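Local coordinates for ABC transporter, substrate-binding protein (Clostridium perfringens, PDB 4EDP), which probably captures a solute outside the cell and delivers it to the membrane-embedded part of an ABC transporter for import, at residues I89-E94 / P134-N139; I105-D110 / K274-A279; G142-P147 / F239-I244; N154-L159 / V182-E187. One frame throughout, in Å; residues are numbered along the deposited sequence. Where two conformers were deposited one is given.

Contact 1: I89-E94 / P134-N139; sequences ITYLAE and PAYTLN. With ACT (acetate ion), chain E.
Tyr91 and Tyr136 meet as a T-shaped (edge-to-face) pair, with ring planes at 77° and centroids 5.0 Å apart. Tyr91 supplies the edge: its CD2 comes to 3.5 Å from Tyr136 CZ, and its CE2 lies over one face of the Tyr136 ring, displaced toward its rim. Thr137 CG2 covers the opposite face, so the second ring is held between a methyl group and an aromatic edge. Tyr136 reaches this position with CG between its own backbone N and carbonyl carbon (chi1 66°), which turns the ring toward the 89-93 strand although the nearest CA atoms, those of Tyr91 and Tyr136, remain 9.3 Å apart. Strands 89-93 and 135-145 both pair antiparallel with strand 262-269 in the mixed sheet, in a fold consistent with a solute-binding protein. Tyr91 touches Val39 and Thr41 of strand 37-41, and Tyr136 touches Asn265 and Ile267 of strand 262-269. An acetate ion, probably from the crystallisation liquor, sits beside the pair and may mark a pocket. The Tyr91 hydroxyl donates a hydrogen bond of 2.6 Å from OH to acetate O, which lies near the plane of the Tyr91 ring. The second acetate oxygen, OXT, approaches the Tyr136 ring obliquely, 3.5 Å from CD2.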
loop_
_atom_site.group_PDB
_atom_site.type_symbol
_atom_site.label_atom_id
_atom_site.label_comp_id
_atom_site.label_asym_id
_atom_site.label_seq_id
_atom_site.Cartn_x
_atom_site.Cartn_y
_atom_site.Cartn_z
ATOM N N ILE A 89 13.374 -5.118 14.419
ATOM C CA ILE A 89 12.879 -4.548 13.172
ATOM C C ILE A 89 11.372 -4.648 13.100
ATOM O O ILE A 89 10.774 -5.597 13.611
ATOM C CB ILE A 89 13.504 -5.146 11.920
ATOM C CG1 ILE A 89 13.160 -6.601 11.766
ATOM C CG2 ILE A 89 15.026 -4.922 11.892
ATOM C CD1 ILE A 89 13.382 -7.056 10.367
ATOM N N THR A 90 10.778 -3.667 12.429
ATOM C CA THR A 90 9.343 -3.546 12.345
ATOM C C THR A 90 8.806 -3.390 10.934
ATOM O O THR A 90 9.215 -2.486 10.190
ATOM C CB THR A 90 8.907 -2.310 13.159
ATOM O OG1 THR A 90 9.307 -2.470 14.537
ATOM C CG2 THR A 90 7.397 -2.088 13.082
ATOM N N TYR A 91 7.899 -4.288 10.577
ATOM C CA TYR A 91 7.198 -4.261 9.283
ATOM C C TYR A 91 5.856 -3.532 9.479
ATOM O O TYR A 91 5.066 -3.910 10.346
ATOM C CB TYR A 91 6.877 -5.678 8.788
ATOM C CG TYR A 91 7.956 -6.504 8.118
ATOM C CD1 TYR A 91 8.948 -7.136 8.845
ATOM C CD2 TYR A 91 7.921 -6.726 6.747
ATOM C CE1 TYR A 91 9.908 -7.936 8.211
ATOM C CE2 TYR A 91 8.864 -7.510 6.114
ATOM C CZ TYR A 91 9.859 -8.115 6.853
ATOM O OH TYR A 91 10.782 -8.904 6.225
ATOM N N LEU A 92 5.595 -2.492 8.689
ATOM C CA LEU A 92 4.329 -1.753 8.745
ATOM C C LEU A 92 3.966 -1.179 7.387
ATOM O O LEU A 92 4.823 -1.005 6.511
ATOM C CB LEU A 92 4.416 -0.543 9.707
ATOM C CG LEU A 92 4.592 -0.766 11.222
ATOM C CD1 LEU A 92 5.037 0.523 11.935
ATOM C CD2 LEU A 92 3.301 -1.326 11.802
ATOM N N ALA A 93 2.679 -0.903 7.211
ATOM C CA ALA A 93 2.226 -0.162 6.052
ATOM C C ALA A 93 2.869 1.225 6.238
ATOM O O ALA A 93 3.028 1.701 7.369
ATOM C CB ALA A 93 0.703 -0.055 6.029
ATOM N N GLU A 94 3.254 1.875 5.148
ATOM C CA GLU A 94 3.934 3.171 5.256
ATOM C C GLU A 94 3.180 4.199 6.127
ATOM O O GLU A 94 3.812 4.951 6.886
ATOM C CB GLU A 94 4.203 3.761 3.861
ATOM C CG GLU A 94 5.057 5.008 3.946
ATOM C CD GLU A 94 5.257 5.736 2.639
ATOM O OE1 GLU A 94 4.606 5.382 1.633
ATOM O OE2 GLU A 94 6.062 6.696 2.651
ATOM N N PRO A 134 12.994 1.526 4.361
ATOM C CA PRO A 134 12.628 1.494 2.944
ATOM C C PRO A 134 11.420 0.619 2.644
ATOM O O PRO A 134 11.092 -0.299 3.425
ATOM C CB PRO A 134 13.856 0.844 2.291
ATOM C CG PRO A 134 14.380 -0.081 3.336
ATOM C CD PRO A 134 14.079 0.584 4.671
ATOM N N ALA A 135 10.749 0.907 1.533
ATOM C CA ALA A 135 9.678 0.022 1.066
ATOM C C ALA A 135 10.319 -1.288 0.641
ATOM O O ALA A 135 11.351 -1.260 -0.003
ATOM C CB ALA A 135 8.971 0.604 -0.152
ATOM N N TYR A 136 9.698 -2.420 0.976
ATOM C CA TYR A 136 10.173 -3.732 0.514
ATOM C C TYR A 136 9.148 -4.336 -0.479
ATOM O O TYR A 136 9.422 -5.359 -1.128
ATOM C CB TYR A 136 10.418 -4.722 1.684
ATOM C CG TYR A 136 9.153 -5.103 2.392
ATOM C CD1 TYR A 136 8.629 -4.295 3.393
ATOM C CD2 TYR A 136 8.426 -6.226 2.007
ATOM C CE1 TYR A 136 7.438 -4.607 4.013
ATOM C CE2 TYR A 136 7.237 -6.555 2.636
ATOM C CZ TYR A 136 6.749 -5.742 3.632
ATOM O OH TYR A 136 5.550 -6.049 4.246
ATOM N N THR A 137 7.951 -3.750 -0.550
ATOM C CA THR A 137 6.923 -4.187 -1.475
ATOM C C THR A 137 6.029 -2.994 -1.760
ATOM O O THR A 137 6.066 -1.974 -1.034
ATOM C CB THR A 137 6.077 -5.364 -0.916
ATOM O OG1 THR A 137 5.277 -5.936 -1.952
ATOM C CG2 THR A 137 5.153 -4.883 0.242
ATOM N N LEU A 138 5.217 -3.121 -2.801
ATOM C CA LEU A 138 4.287 -2.074 -3.203
ATOM C C LEU A 138 2.994 -2.695 -3.696
ATOM O O LEU A 138 2.941 -3.888 -3.989
ATOM C CB LEU A 138 4.911 -1.190 -4.299
ATOM C CG LEU A 138 5.229 -1.840 -5.657
ATOM C CD1 LEU A 138 3.975 -2.017 -6.537
ATOM C CD2 LEU A 138 6.245 -0.988 -6.432
ATOM N N ASN A 139 1.960 -1.871 -3.770
ATOM C CA ASN A 139 0.641 -2.231 -4.268
ATOM C C ASN A 139 0.123 -1.024 -5.063
ATOM O O ASN A 139 0.624 0.106 -4.891
ATOM C CB ASN A 139 -0.353 -2.474 -3.139
ATOM C CG ASN A 139 0.101 -3.542 -2.172
ATOM O OD1 ASN A 139 0.428 -4.661 -2.569
ATOM N ND2 ASN A 139 0.071 -3.219 -0.894
HETATM C C ACT E . 9.247 -9.782 3.146
HETATM O O ACT E . 10.339 -9.453 3.685
HETATM O OXT ACT E . 9.184 -9.669 1.893
HETATM C CH3 ACT E . 8.076 -10.294 3.934
#

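Contact 2: I105-D110 / K274-A279; sequences IFDKLD and KNKDLA
Asp107 and Lys276 face each other from opposite directions, and these two side chains make the contact between 105-110 and 274-279, chiefly through their charged ends. The electrostatic part is a salt bridge with a hydrogen bond inside it: Lys276 NZ donates to Asp107 OD2 over 2.7 Å. The ammonium meets OD2 on its syn side, 18° out of the carboxylate plane, while Asp107 OD1 stays 3.4 Å from NZ. The bridge therefore rests mainly on one oxygen. Lys276 NZ has a second acceptor in the backbone oxygen of Lys271, so the ammonium is gripped from the carboxylate and from the loop leading to the helix.

Van der Waals contact is confined to the end of the lysine. Beyond CG its chain is fully extended, with chi2, chi3 and chi4 all near 180°, which carries CE to 3.2 Å from Asp107 OD2; the lysine side chain also touches Ile269.

Backbone bonds set the two pieces in place. Ala279 N bonds to Asn275 O at 3.0 Å, closing the first turn of helix 276-286, and Asp107 pairs with Ile269 of strand 262-269. The result is a surface ion pair at the periphery of an alpha/beta lobe, joining the loop after helix 94-103 to the first turn of a helix flanking the sheet, as in the periplasmic-binding-protein fold.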
loop_
_atom_site.group_PDB
_atom_site.type_symbol
_atom_site.label_atom_id
_atom_site.label_comp_id
_atom_site.label_asym_id
_atom_site.label_seq_id
_atom_site.Cartn_x
_atom_site.Cartn_y
_atom_site.Cartn_z
ATOM N N ILE A 105 10.427 6.382 17.341
ATOM C CA ILE A 105 10.666 4.960 17.592
ATOM C C ILE A 105 11.685 4.288 16.690
ATOM O O ILE A 105 12.264 3.264 17.062
ATOM C CB ILE A 105 9.364 4.158 17.365
ATOM C CG1 ILE A 105 8.221 4.767 18.173
ATOM C CG2 ILE A 105 9.566 2.677 17.702
ATOM C CD1 ILE A 105 8.542 4.910 19.634
ATOM N N PHE A 106 11.907 4.868 15.516
ATOM C CA PHE A 106 12.770 4.270 14.504
ATOM C C PHE A 106 14.007 5.091 14.173
ATOM O O PHE A 106 13.987 6.313 14.213
ATOM C CB PHE A 106 11.996 4.069 13.192
ATOM C CG PHE A 106 10.724 3.276 13.336
ATOM C CD1 PHE A 106 10.714 2.084 14.041
ATOM C CD2 PHE A 106 9.573 3.660 12.670
ATOM C CE1 PHE A 106 9.555 1.340 14.155
ATOM C CE2 PHE A 106 8.402 2.908 12.774
ATOM C CZ PHE A 106 8.401 1.747 13.514
ATOM N N ASP A 107 15.074 4.404 13.804
ATOM C CA ASP A 107 16.297 5.087 13.433
ATOM C C ASP A 107 16.334 5.617 12.010
ATOM O O ASP A 107 15.804 4.979 11.092
ATOM C CB ASP A 107 17.485 4.108 13.445
ATOM C CG ASP A 107 18.155 3.962 14.784
ATOM O OD1 ASP A 107 17.783 4.642 15.767
ATOM O OD2 ASP A 107 19.119 3.170 14.817
ATOM N N LYS A 108 16.953 6.782 11.820
ATOM C CA LYS A 108 17.169 7.310 10.472
ATOM C C LYS A 108 18.292 6.376 9.995
ATOM O O LYS A 108 19.304 6.226 10.680
ATOM C CB LYS A 108 17.600 8.777 10.501
ATOM C CG LYS A 108 17.717 9.436 9.127
ATOM C CD LYS A 108 18.261 10.849 9.253
ATOM C CE LYS A 108 18.417 11.552 7.904
ATOM N NZ LYS A 108 17.116 11.858 7.261
ATOM N N LEU A 109 18.123 5.748 8.838
ATOM C CA LEU A 109 19.077 4.732 8.386
ATOM C C LEU A 109 20.292 5.161 7.593
ATOM O O LEU A 109 20.234 6.089 6.795
ATOM C CB LEU A 109 18.330 3.681 7.585
ATOM C CG LEU A 109 17.165 2.964 8.281
ATOM C CD1 LEU A 109 16.601 1.895 7.331
ATOM C CD2 LEU A 109 17.611 2.336 9.615
ATOM N N ASP A 110 21.392 4.460 7.842
ATOM C CA ASP A 110 22.635 4.674 7.122
ATOM C C ASP A 110 22.557 3.747 5.921
ATOM O O ASP A 110 22.829 2.560 6.019
ATOM C CB ASP A 110 23.826 4.348 8.003
ATOM C CG ASP A 110 25.142 4.481 7.280
ATOM O OD1 ASP A 110 25.148 4.796 6.070
ATOM O OD2 ASP A 110 26.177 4.260 7.936
ATOM N N LYS A 274 19.209 -3.614 20.156
ATOM C CA LYS A 274 20.557 -3.926 20.605
ATOM C C LYS A 274 21.201 -4.900 19.614
ATOM O O LYS A 274 22.176 -5.568 19.935
ATOM C CB LYS A 274 20.510 -4.553 22.007
ATOM C CG LYS A 274 19.795 -3.695 23.050
ATOM C CD LYS A 274 20.421 -2.300 23.177
ATOM C CE LYS A 274 19.789 -1.478 24.323
ATOM N NZ LYS A 274 18.342 -1.180 24.108
ATOM N N ASN A 275 20.640 -4.976 18.405
ATOM C CA ASN A 275 21.129 -5.857 17.351
ATOM C C ASN A 275 21.048 -5.133 16.000
ATOM O O ASN A 275 20.606 -5.697 15.009
ATOM C CB ASN A 275 20.235 -7.100 17.289
ATOM C CG ASN A 275 20.223 -7.888 18.588
ATOM O OD1 ASN A 275 21.251 -8.402 19.023
ATOM N ND2 ASN A 275 19.042 -8.027 19.188
ATOM N N LYS A 276 21.487 -3.887 15.947
ATOM C CA LYS A 276 21.350 -3.109 14.704
ATOM C C LYS A 276 22.163 -3.595 13.504
ATOM O O LYS A 276 21.688 -3.532 12.369
ATOM C CB LYS A 276 21.576 -1.626 14.985
ATOM C CG LYS A 276 20.500 -1.066 15.912
ATOM C CD LYS A 276 20.678 0.414 16.168
ATOM C CE LYS A 276 19.579 0.950 17.046
ATOM N NZ LYS A 276 19.801 2.406 17.325
ATOM N N ASP A 277 23.376 -4.093 13.721
ATOM C CA ASP A 277 24.155 -4.585 12.582
ATOM C C ASP A 277 23.397 -5.703 11.870
ATOM O O ASP A 277 23.307 -5.702 10.639
ATOM C CB ASP A 277 25.531 -5.069 13.018
ATOM C CG ASP A 277 26.436 -3.933 13.413
ATOM O OD1 ASP A 277 26.168 -2.791 12.983
ATOM O OD2 ASP A 277 27.417 -4.181 14.132
ATOM N N LEU A 278 22.840 -6.632 12.648
ATOM C CA LEU A 278 22.074 -7.745 12.101
ATOM C C LEU A 278 20.784 -7.215 11.441
ATOM O O LEU A 278 20.329 -7.744 10.417
ATOM C CB LEU A 278 21.718 -8.733 13.219
ATOM C CG LEU A 278 21.098 -10.068 12.819
ATOM C CD1 LEU A 278 22.098 -10.905 12.028
ATOM C CD2 LEU A 278 20.628 -10.849 14.053
ATOM N N ALA A 279 20.189 -6.191 12.049
ATOM C CA ALA A 279 18.976 -5.559 11.514
ATOM C C ALA A 279 19.251 -4.991 10.120
ATOM O O ALA A 279 18.446 -5.177 9.200
ATOM C CB ALA A 279 18.487 -4.463 12.452
#

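Contact 3: G142-P147 / F239-I244; sequences GIVVDP and FAFGTI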
loop_
_atom_site.group_PDB
_atom_site.type_symbol
_atom_site.label_atom_id
_atom_site.label_comp_id
_atom_site.label_asym_id
_atom_site.label_seq_id
_atom_site.Cartn_x
_atom_site.Cartn_y
_atom_site.Cartn_z
ATOM N N GLY A 142 -6.616 0.663 -9.400
ATOM C CA GLY A 142 -7.082 0.852 -10.755
ATOM C C GLY A 142 -8.573 1.020 -10.666
ATOM O O GLY A 142 -9.152 1.025 -9.555
ATOM N N ILE A 143 -9.200 1.209 -11.823
ATOM C CA ILE A 143 -10.657 1.279 -11.876
ATOM C C ILE A 143 -11.111 -0.077 -12.440
ATOM O O ILE A 143 -10.886 -0.402 -13.616
ATOM C CB ILE A 143 -11.187 2.391 -12.785
ATOM C CG1 ILE A 143 -10.599 3.757 -12.388
ATOM C CG2 ILE A 143 -12.732 2.409 -12.711
ATOM C CD1 ILE A 143 -10.979 4.900 -13.344
ATOM N N VAL A 144 -11.713 -0.890 -11.592
ATOM C CA VAL A 144 -12.236 -2.179 -12.019
ATOM C C VAL A 144 -13.580 -1.864 -12.627
ATOM O O VAL A 144 -14.433 -1.245 -11.972
ATOM C CB VAL A 144 -12.361 -3.151 -10.841
ATOM C CG1 VAL A 144 -12.947 -4.528 -11.320
ATOM C CG2 VAL A 144 -11.001 -3.308 -10.192
ATOM N N VAL A 145 -13.769 -2.272 -13.881
ATOM C CA VAL A 145 -14.958 -1.946 -14.638
ATOM C C VAL A 145 -15.627 -3.133 -15.295
ATOM O O VAL A 145 -14.952 -4.028 -15.801
ATOM C CB VAL A 145 -14.577 -0.955 -15.810
ATOM C CG1 VAL A 145 -15.810 -0.627 -16.690
ATOM C CG2 VAL A 145 -13.945 0.327 -15.274
ATOM N N ASP A 146 -16.961 -3.159 -15.262
ATOM C CA ASP A 146 -17.747 -4.188 -15.968
ATOM C C ASP A 146 -18.052 -3.535 -17.322
ATOM O O ASP A 146 -18.912 -2.668 -17.407
ATOM C CB ASP A 146 -19.054 -4.501 -15.239
ATOM C CG ASP A 146 -19.966 -5.412 -16.037
ATOM O OD1 ASP A 146 -19.554 -5.905 -17.113
ATOM O OD2 ASP A 146 -21.124 -5.612 -15.601
ATOM N N PRO A 147 -17.340 -3.937 -18.378
ATOM C CA PRO A 147 -17.502 -3.281 -19.668
ATOM C C PRO A 147 -18.838 -3.559 -20.351
ATOM O O PRO A 147 -19.237 -2.798 -21.230
ATOM C CB PRO A 147 -16.319 -3.834 -20.482
ATOM C CG PRO A 147 -16.072 -5.177 -19.902
ATOM C CD PRO A 147 -16.387 -5.061 -18.442
ATOM N N PHE A 239 -4.942 -6.449 -5.740
ATOM C CA PHE A 239 -5.408 -7.683 -5.079
ATOM C C PHE A 239 -6.926 -7.888 -5.282
ATOM O O PHE A 239 -7.398 -9.003 -5.597
ATOM C CB PHE A 239 -5.072 -7.681 -3.578
ATOM C CG PHE A 239 -5.581 -8.906 -2.856
ATOM C CD1 PHE A 239 -4.852 -10.084 -2.861
ATOM C CD2 PHE A 239 -6.810 -8.893 -2.207
ATOM C CE1 PHE A 239 -5.340 -11.225 -2.225
ATOM C CE2 PHE A 239 -7.290 -10.017 -1.566
ATOM C CZ PHE A 239 -6.556 -11.185 -1.573
ATOM N N ALA A 240 -7.678 -6.806 -5.116
ATOM C CA ALA A 240 -9.139 -6.787 -5.260
ATOM C C ALA A 240 -9.559 -7.113 -6.698
ATOM O O ALA A 240 -10.551 -7.833 -6.911
ATOM C CB ALA A 240 -9.705 -5.436 -4.814
ATOM N N PHE A 241 -8.819 -6.620 -7.693
ATOM C CA PHE A 241 -9.150 -6.966 -9.084
ATOM C C PHE A 241 -9.095 -8.491 -9.251
ATOM O O PHE A 241 -9.940 -9.112 -9.917
ATOM C CB PHE A 241 -8.239 -6.262 -10.090
ATOM C CG PHE A 241 -8.490 -6.689 -11.508
ATOM C CD1 PHE A 241 -9.676 -6.394 -12.118
ATOM C CD2 PHE A 241 -7.521 -7.351 -12.244
ATOM C CE1 PHE A 241 -9.934 -6.786 -13.423
ATOM C CE2 PHE A 241 -7.773 -7.746 -13.549
ATOM C CZ PHE A 241 -8.976 -7.468 -14.133
ATOM N N GLY A 242 -8.102 -9.113 -8.639
ATOM C CA GLY A 242 -8.011 -10.576 -8.711
ATOM C C GLY A 242 -9.222 -11.284 -8.110
ATOM O O GLY A 242 -9.773 -12.236 -8.697
ATOM N N THR A 243 -9.640 -10.814 -6.942
ATOM C CA THR A 243 -10.779 -11.395 -6.244
ATOM C C THR A 243 -12.088 -11.192 -7.021
ATOM O O THR A 243 -12.888 -12.112 -7.160
ATOM C CB THR A 243 -10.914 -10.787 -4.839
ATOM O OG1 THR A 243 -9.682 -10.956 -4.116
ATOM C CG2 THR A 243 -12.055 -11.445 -4.076
ATOM N N ILE A 244 -12.300 -9.982 -7.529
ATOM C CA ILE A 244 -13.511 -9.665 -8.278
ATOM C C ILE A 244 -13.559 -10.479 -9.562
ATOM O O ILE A 244 -14.619 -10.966 -9.958
ATOM C CB ILE A 244 -13.551 -8.164 -8.649
ATOM C CG1 ILE A 244 -13.570 -7.310 -7.384
ATOM C CG2 ILE A 244 -14.764 -7.854 -9.512
ATOM C CD1 ILE A 244 -13.176 -5.827 -7.647
#
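Strand residues 142-145 run past the helical turn 239-244 with their closest CA atoms, those of Val144 and Phe241, 6.4 Å apart. Val144 is the residue that fills the interval: its CB points at the helix, whereas that of the following Val145 points away, as expected for alternating residues of a strand. Both methyls of Val144 work. With CG1 opposite the backbone N (chi1 179°), that methyl reaches between two helix residues, 3.8 Å from Phe241 CD1 and 3.9 Å from Ile244 CD1. The second methyl, Val144 CG2, is 3.9 Å from Phe241 CD1 and 4.0 Å from Phe241 CB.

Phe241 and Ile244 are three positions apart in the helix, so their side chains leave neighbouring turns on the same side. The helix 238-247 directly follows strand 233-237, which pairs antiparallel with strand 135-145; the chain leaves strand 233-237 and goes straight into a helix that packs on the neighbouring strand, a common layering in the alpha/beta lobes of solute-binding proteins. Phe226 of helix 219-227 touches both Val144 and Ile244 and extends the apolar layer.

The two helix partners approach differently. Phe241 presents its ring edge, with Val144 CG1 lying close to the ring plane. Ile244 instead meets the valine tip to tip through its CD1. No hydrogen bond crosses between the segments; the approaches are all carbon to carbon. Along the helix, Ile244 N is held by Ala240 O at 2.8 Å.

Contact 4: N154-L159 / V182-E187; sequences NSWEDL and VEIAAE
A short 3-10 turn, 157-159, opened by an ST motif at Ser155, is packed against helix 178-189 through Trp156 and Ile184. Ile184 CD1 sits over one face of the indole, 3.6 Å from the centroid of the six-membered ring and 8° off its normal, a CH-pi contact. The isoleucine's other branch closes on the stem, with CG2 3.7 Å from Trp156 CB. Within the turn, Ser155 OG accepts from Asp158 N, while Asp158 OD2 receives two backbone donors: Asn154 N at 2.8 Å, through the anti lone pair, and Ser155 N from above the carboxylate plane.

The glutamates meet through water. Glu157, bent at chi2 (78°), brings OE2 to two waters, each 2.6 Å away and donating to it; one also donates to Glu187 OE1 and the other to Glu187 O. With Glu157 OE2 and Glu187 OE1 4.7 Å apart, the carboxylates would be expected to repel; the waters and the Glu187 OE1 salt bridge to Lys328 probably offset this. Tyr261 holds Glu187 OE2, and Gly259 O accepts a hydrogen bond from Trp156 NE1. The indole also touches Ile141 and Ile143 of strand 135-145 and Val235 of strand 233-237, so it lies between that sheet and helix 178-189.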
loop_
_atom_site.group_PDB
_atom_site.type_symbol
_atom_site.label_atom_id
_atom_site.label_comp_id
_atom_site.label_asym_id
_atom_site.label_seq_id
_atom_site.Cartn_x
_atom_site.Cartn_y
_atom_site.Cartn_z
ATOM N N ASN A 154 -12.197 5.671 -18.711
ATOM C CA ASN A 154 -10.772 5.615 -19.039
ATOM C C ASN A 154 -9.881 6.309 -18.019
ATOM O O ASN A 154 -8.818 5.815 -17.641
ATOM C CB ASN A 154 -10.551 6.277 -20.404
ATOM C CG ASN A 154 -11.164 5.484 -21.538
ATOM O OD1 ASN A 154 -10.844 4.312 -21.718
ATOM N ND2 ASN A 154 -12.015 6.127 -22.326
ATOM N N SER A 155 -10.356 7.439 -17.528
ATOM C CA SER A 155 -9.575 8.294 -16.626
ATOM C C SER A 155 -10.235 8.325 -15.248
ATOM O O SER A 155 -11.384 7.904 -15.094
ATOM C CB SER A 155 -9.579 9.710 -17.182
ATOM O OG SER A 155 -10.896 10.228 -17.134
ATOM N N TRP A 156 -9.530 8.839 -14.243
ATOM C CA TRP A 156 -10.126 8.960 -12.924
ATOM C C TRP A 156 -11.328 9.913 -12.972
ATOM O O TRP A 156 -12.349 9.678 -12.313
ATOM C CB TRP A 156 -9.126 9.521 -11.905
ATOM C CG TRP A 156 -7.954 8.629 -11.571
ATOM C CD1 TRP A 156 -6.622 8.905 -11.792
ATOM C CD2 TRP A 156 -7.988 7.337 -10.952
ATOM N NE1 TRP A 156 -5.845 7.864 -11.356
ATOM C CE2 TRP A 156 -6.652 6.894 -10.830
ATOM C CE3 TRP A 156 -9.014 6.501 -10.493
ATOM C CZ2 TRP A 156 -6.325 5.656 -10.295
ATOM C CZ3 TRP A 156 -8.681 5.280 -9.960
ATOM C CH2 TRP A 156 -7.362 4.861 -9.867
ATOM N N GLU A 157 -11.197 10.981 -13.758
ATOM C CA GLU A 157 -12.255 11.978 -13.865
ATOM C C GLU A 157 -13.569 11.419 -14.421
ATOM O O GLU A 157 -14.637 11.957 -14.124
ATOM C CB GLU A 157 -11.792 13.181 -14.681
ATOM C CG GLU A 157 -10.621 13.962 -14.026
ATOM C CD GLU A 157 -9.221 13.353 -14.156
ATOM O OE1 GLU A 157 -9.010 12.313 -14.848
ATOM O OE2 GLU A 157 -8.291 13.984 -13.572
ATOM N N ASP A 158 -13.480 10.356 -15.219
ATOM C CA ASP A 158 -14.671 9.705 -15.788
ATOM C C ASP A 158 -15.588 9.130 -14.699
ATOM O O ASP A 158 -16.770 8.890 -14.953
ATOM C CB ASP A 158 -14.312 8.603 -16.807
ATOM C CG ASP A 158 -13.787 9.139 -18.127
ATOM O OD1 ASP A 158 -14.069 10.305 -18.501
ATOM O OD2 ASP A 158 -13.115 8.352 -18.821
ATOM N N LEU A 159 -15.068 8.912 -13.491
ATOM C CA LEU A 159 -15.902 8.393 -12.391
ATOM C C LEU A 159 -17.019 9.379 -12.014
ATOM O O LEU A 159 -18.015 8.986 -11.416
ATOM C CB LEU A 159 -15.038 8.081 -11.157
ATOM C CG LEU A 159 -14.045 6.914 -11.326
ATOM C CD1 LEU A 159 -13.104 6.846 -10.109
ATOM C CD2 LEU A 159 -14.767 5.579 -11.542
ATOM N N VAL A 182 -8.751 10.768 -2.037
ATOM C CA VAL A 182 -8.782 12.219 -1.828
ATOM C C VAL A 182 -7.854 12.888 -2.866
ATOM O O VAL A 182 -8.192 13.945 -3.428
ATOM C CB VAL A 182 -8.376 12.620 -0.384
ATOM C CG1 VAL A 182 -8.279 14.131 -0.236
ATOM C CG2 VAL A 182 -9.345 12.027 0.647
ATOM N N GLU A 183 -6.686 12.294 -3.117
ATOM C CA GLU A 183 -5.743 12.874 -4.090
ATOM C C GLU A 183 -6.277 12.802 -5.520
ATOM O O GLU A 183 -6.025 13.708 -6.340
ATOM C CB GLU A 183 -4.317 12.326 -3.925
ATOM C CG GLU A 183 -3.733 12.710 -2.557
ATOM C CD GLU A 183 -2.221 12.756 -2.474
ATOM O OE1 GLU A 183 -1.541 12.583 -3.505
ATOM O OE2 GLU A 183 -1.704 13.057 -1.356
ATOM N N ILE A 184 -7.025 11.747 -5.824
ATOM C CA ILE A 184 -7.679 11.615 -7.115
ATOM C C ILE A 184 -8.670 12.782 -7.301
ATOM O O ILE A 184 -8.701 13.419 -8.358
ATOM C CB ILE A 184 -8.403 10.247 -7.218
ATOM C CG1 ILE A 184 -7.377 9.126 -7.452
ATOM C CG2 ILE A 184 -9.441 10.299 -8.349
ATOM C CD1 ILE A 184 -7.924 7.721 -7.207
ATOM N N ALA A 185 -9.442 13.084 -6.262
ATOM C CA ALA A 185 -10.396 14.197 -6.277
ATOM C C ALA A 185 -9.658 15.522 -6.412
ATOM O O ALA A 185 -10.129 16.433 -7.116
ATOM C CB ALA A 185 -11.256 14.165 -5.004
ATOM N N ALA A 186 -8.494 15.633 -5.761
ATOM C CA ALA A 186 -7.657 16.831 -5.881
ATOM C C ALA A 186 -7.217 17.039 -7.340
ATOM O O ALA A 186 -7.152 18.183 -7.805
ATOM C CB ALA A 186 -6.423 16.752 -4.984
ATOM N N GLU A 187 -6.874 15.958 -8.042
ATOM C CA GLU A 187 -6.482 16.079 -9.456
ATOM C C GLU A 187 -7.630 16.654 -10.275
ATOM O O GLU A 187 -7.414 17.525 -11.104
ATOM C CB GLU A 187 -6.097 14.737 -10.089
ATOM C CG GLU A 187 -4.947 13.995 -9.469
ATOM C CD GLU A 187 -4.474 12.843 -10.382
ATOM O OE1 GLU A 187 -4.141 13.129 -11.559
ATOM O OE2 GLU A 187 -4.444 11.674 -9.927
HETATM O O HOH W 1 -5.809 13.319 -14.070
HETATM O O HOH W 2 -7.715 16.408 -14.122
#

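Contacts 1 and 2 lie in one half of the molecule, with centres about 15 Å apart, and touch directly: Ile89 CG2 is 3.5 Å from Ala279 CB. Contacts 3 and 4 form the other pair, about 17 Å between centres, meeting where Ile143 CG1 is 3.4 Å from Trp156 CZ3. Strand 135-145 links the halves, since contact 1 uses its beginning and contact 3 its end, about 24 Å between centres. The centre of contact 2 is about 39 Å from the centres of contacts 3 and 4, on the far side of the chain's centre. The bound acetate lies at contact 1, the most central of the four, consistent with a solute pocket there, though an acetate from the liquor does not prove it.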